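Local structure of Two-component system response regulator/GGDEF domain protein (Aeromonas salmonicida, 3LUF) at residues V97-M102 / L109-G114. The protein probably makes cyclic di-GMP from two GTP through a GGDEF domain, the fragment here holding its two CheY-like receiver domains, each with a magnesium site. Numbering follows the deposited sequence.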
ATOM      1  N   VAL B  97      -8.512 -23.224   4.755  1.00 19.84           N
ATOM      2  CA  VAL B  97      -9.137 -22.330   3.790  1.00 17.25           C
ATOM      3  C   VAL B  97      -8.139 -21.182   3.499  1.00 16.98           C
ATOM      4  O   VAL B  97      -7.457 -20.690   4.403  1.00 16.93           O
ATOM      5  CB  VAL B  97     -10.428 -21.799   4.394  1.00 18.20           C
ATOM      6  CG1 VAL B  97     -11.020 -20.703   3.582  1.00 17.98           C
ATOM      7  CG2 VAL B  97     -11.447 -22.942   4.571  1.00 17.88           C
ATOM      8  N   LEU B  98      -8.081 -20.759   2.247  1.00 14.48           N
ATOM      9  CA  LEU B  98      -7.201 -19.686   1.803  1.00 14.99           C
ATOM     10  C   LEU B  98      -7.637 -18.317   2.323  1.00 14.97           C
ATOM     11  O   LEU B  98      -6.806 -17.539   2.836  1.00 14.54           O
ATOM     12  CB  LEU B  98      -7.238 -19.667   0.280  1.00 15.85           C
ATOM     13  CG  LEU B  98      -6.184 -19.018  -0.580  1.00 20.51           C
ATOM     14  CD1 LEU B  98      -6.231 -19.659  -1.966  1.00 21.34           C
ATOM     15  CD2 LEU B  98      -6.411 -17.511  -0.675  1.00 24.66           C
ATOM     16  N   ASP B  99      -8.926 -18.011   2.145  1.00 14.17           N
ATOM     17  CA  ASP B  99      -9.487 -16.704   2.475  1.00 14.07           C
ATOM     18  C   ASP B  99     -11.008 -16.864   2.432  1.00 14.49           C
ATOM     19  O   ASP B  99     -11.508 -17.957   2.152  1.00 13.59           O
ATOM     20  CB  ASP B  99      -8.970 -15.675   1.447  1.00 14.04           C
ATOM     21  CG  ASP B  99      -9.136 -14.220   1.896  1.00 15.31           C
ATOM     22  OD1 ASP B  99      -9.619 -13.962   3.030  1.00 16.43           O
ATOM     23  OD2 ASP B  99      -8.753 -13.325   1.095  1.00 20.20           O
ATOM     24  N   TYR B 100     -11.742 -15.802   2.744  1.00 13.92           N
ATOM     25  CA  TYR B 100     -13.182 -15.807   2.524  1.00 14.70           C
ATOM     26  C   TYR B 100     -13.612 -14.526   1.831  1.00 13.85           C
ATOM     27  O   TYR B 100     -12.899 -13.517   1.862  1.00 13.44           O
ATOM     28  CB  TYR B 100     -13.973 -15.998   3.833  1.00 15.16           C
ATOM     29  CG  TYR B 100     -13.754 -14.899   4.837  1.00 18.16           C
ATOM     30  CD1 TYR B 100     -14.668 -13.850   4.971  1.00 18.65           C
ATOM     31  CD2 TYR B 100     -12.610 -14.903   5.653  1.00 22.31           C
ATOM     32  CE1 TYR B 100     -14.449 -12.846   5.908  1.00 23.24           C
ATOM     33  CE2 TYR B 100     -12.388 -13.902   6.576  1.00 24.10           C
ATOM     34  CZ  TYR B 100     -13.294 -12.883   6.696  1.00 24.90           C
ATOM     35  OH  TYR B 100     -13.040 -11.899   7.623  1.00 28.51           O
ATOM     36  N   VAL B 101     -14.786 -14.591   1.214  1.00 13.11           N
ATOM     37  CA  VAL B 101     -15.377 -13.477   0.487  1.00 13.11           C
ATOM     38  C   VAL B 101     -16.744 -13.248   1.084  1.00 13.16           C
ATOM     39  O   VAL B 101     -17.521 -14.194   1.257  1.00 11.62           O
ATOM     40  CB  VAL B 101     -15.517 -13.795  -1.023  1.00 11.99           C
ATOM     41  CG1 VAL B 101     -16.273 -12.694  -1.771  1.00 13.93           C
ATOM     42  CG2 VAL B 101     -14.140 -13.956  -1.644  1.00 14.97           C
HETATM   43  N   MSE B 102     -17.035 -12.003   1.450  1.00 13.27           N
HETATM   44  CA  MSE B 102     -18.394 -11.687   1.880  1.00 14.44           C
HETATM   45  C   MSE B 102     -19.328 -11.624   0.683  1.00 14.13           C
HETATM   46  O   MSE B 102     -18.970 -11.018  -0.346  1.00 14.88           O
HETATM   47  CB  MSE B 102     -18.415 -10.341   2.621  1.00 15.03           C
HETATM   48  CG  MSE B 102     -17.565 -10.303   3.869  1.00 18.38           C
HETATM   49 SE   MSE B 102     -18.081 -11.593   5.266  1.00 26.59          SE
HETATM   50  CE  MSE B 102     -19.967 -11.296   5.450  1.00 24.78           C
ATOM     51  N   LEU B 109     -18.902  -8.870  -3.101  1.00 17.47           N
ATOM     52  CA  LEU B 109     -18.501  -9.940  -4.044  1.00 18.42           C
ATOM     53  C   LEU B 109     -17.350  -9.538  -4.912  1.00 18.59           C
ATOM     54  O   LEU B 109     -16.554 -10.377  -5.313  1.00 19.14           O
ATOM     55  CB  LEU B 109     -19.674 -10.327  -4.964  1.00 19.16           C
ATOM     56  CG  LEU B 109     -20.694 -11.273  -4.426  1.00 20.51           C
ATOM     57  CD1 LEU B 109     -21.756 -11.420  -5.571  1.00 21.75           C
ATOM     58  CD2 LEU B 109     -20.089 -12.655  -3.979  1.00 14.94           C
ATOM     59  N   GLN B 110     -17.254  -8.245  -5.216  1.00 18.38           N
ATOM     60  CA  GLN B 110     -16.187  -7.751  -6.043  1.00 17.11           C
ATOM     61  C   GLN B 110     -14.811  -8.137  -5.474  1.00 16.23           C
ATOM     62  O   GLN B 110     -13.872  -8.320  -6.227  1.00 16.90           O
ATOM     63  CB  GLN B 110     -16.307  -6.231  -6.214  1.00 17.98           C
ATOM     64  CG  GLN B 110     -15.389  -5.642  -7.236  1.00 18.19           C
ATOM     65  CD  GLN B 110     -15.634  -6.166  -8.639  1.00 19.13           C
ATOM     66  OE1 GLN B 110     -16.735  -6.619  -8.982  1.00 24.47           O
ATOM     67  NE2 GLN B 110     -14.615  -6.099  -9.455  1.00 23.43           N
ATOM     68  N   TYR B 111     -14.694  -8.256  -4.150  1.00 15.25           N
ATOM     69  CA  TYR B 111     -13.437  -8.720  -3.543  1.00 14.82           C
ATOM     70  C   TYR B 111     -12.936 -10.049  -4.175  1.00 15.17           C
ATOM     71  O   TYR B 111     -11.729 -10.236  -4.405  1.00 14.31           O
ATOM     72  CB  TYR B 111     -13.585  -8.871  -2.020  1.00 15.86           C
ATOM     73  CG  TYR B 111     -12.341  -9.325  -1.303  1.00 15.70           C
ATOM     74  CD1 TYR B 111     -11.369  -8.400  -0.872  1.00 18.44           C
ATOM     75  CD2 TYR B 111     -12.124 -10.674  -1.047  1.00 17.74           C
ATOM     76  CE1 TYR B 111     -10.193  -8.841  -0.194  1.00 18.10           C
ATOM     77  CE2 TYR B 111     -10.986 -11.109  -0.391  1.00 19.42           C
ATOM     78  CZ  TYR B 111     -10.028 -10.200   0.023  1.00 20.41           C
ATOM     79  OH  TYR B 111      -8.928 -10.689   0.673  1.00 24.29           O
ATOM     80  N   ALA B 112     -13.862 -10.959  -4.434  1.00 14.68           N
ATOM     81  CA  ALA B 112     -13.501 -12.280  -4.987  1.00 14.44           C
ATOM     82  C   ALA B 112     -12.831 -12.136  -6.375  1.00 15.20           C
ATOM     83  O   ALA B 112     -11.926 -12.901  -6.756  1.00 14.50           O
ATOM     84  CB  ALA B 112     -14.763 -13.148  -5.049  1.00 13.83           C
ATOM     85  N   VAL B 113     -13.244 -11.119  -7.120  1.00 15.03           N
ATOM     86  CA  VAL B 113     -12.753 -10.914  -8.485  1.00 15.92           C
ATOM     87  C   VAL B 113     -11.277 -10.509  -8.486  1.00 15.57           C
ATOM     88  O   VAL B 113     -10.432 -11.128  -9.150  1.00 15.18           O
ATOM     89  CB  VAL B 113     -13.605  -9.844  -9.241  1.00 16.15           C
ATOM     90  CG1 VAL B 113     -13.090  -9.656 -10.652  1.00 19.58           C
ATOM     91  CG2 VAL B 113     -15.080 -10.235  -9.258  1.00 15.98           C
ATOM     92  N   GLY B 114     -10.940  -9.493  -7.696  1.00 14.38           N
ATOM     93  CA  GLY B 114      -9.552  -9.093  -7.536  1.00 13.44           C
ATOM     94  C   GLY B 114      -8.719 -10.200  -6.955  1.00 12.77           C
ATOM     95  O   GLY B 114      -7.588 -10.381  -7.358  1.00 13.64           O
TER
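The ring of Tyr-111 meets strand 99-102 with an edge: Asp-99 OD2 and Val-101 CG2 both lie close to the ring plane, whereas the carbonyl oxygen of Tyr-100 approaches obliquely, 3.8 Å from Tyr-111 CE2. The Asp-99 carboxylate stands almost perpendicular to the ring, the two planes being 85° apart. Tyr-111 OH donates a hydrogen bond to Asp-99 OD2 at 2.7 Å, received on the syn lone pair. The first torsion of Tyr-111 (chi1 -179°) sets CG opposite the backbone N, which carries the hydroxyl out to the carboxylate.

Several other groups grip that carboxylate. OD2 also accepts a hydrogen bond from Gln-236, while OD1 takes a weak one from Tyr-100 N (2.8 Å) and forms a salt bridge with Lys-219 of the second subunit. These partners probably favour a charged Asp-99 and restrict its rotation.

Farther along the strand the contact turns apolar. Val-101 straddles Ala-112, whose CB is 3.6 Å from both CG1 and CG2 of the valine; CG2 additionally reaches Tyr-111 CD2 at 3.9 Å. CG1 of Val-101 lies 4.4 Å from Leu-109 CD2, and Leu-109 in turn packs on Met-19 and Leu-20 of helix 14-27.

The segment axes come within 6.8 Å at 139°, so the helix runs roughly back against the strand. Strand 99-102 forms one border of the five-stranded parallel sheet, in order 2-1-3-4-5, beside strand 77-81. Helix 106-122 following this last strand and packing against it is the closing β5-α5 unit of the CheY-like (βα)5 receiver fold, here in the first of two receiver domains.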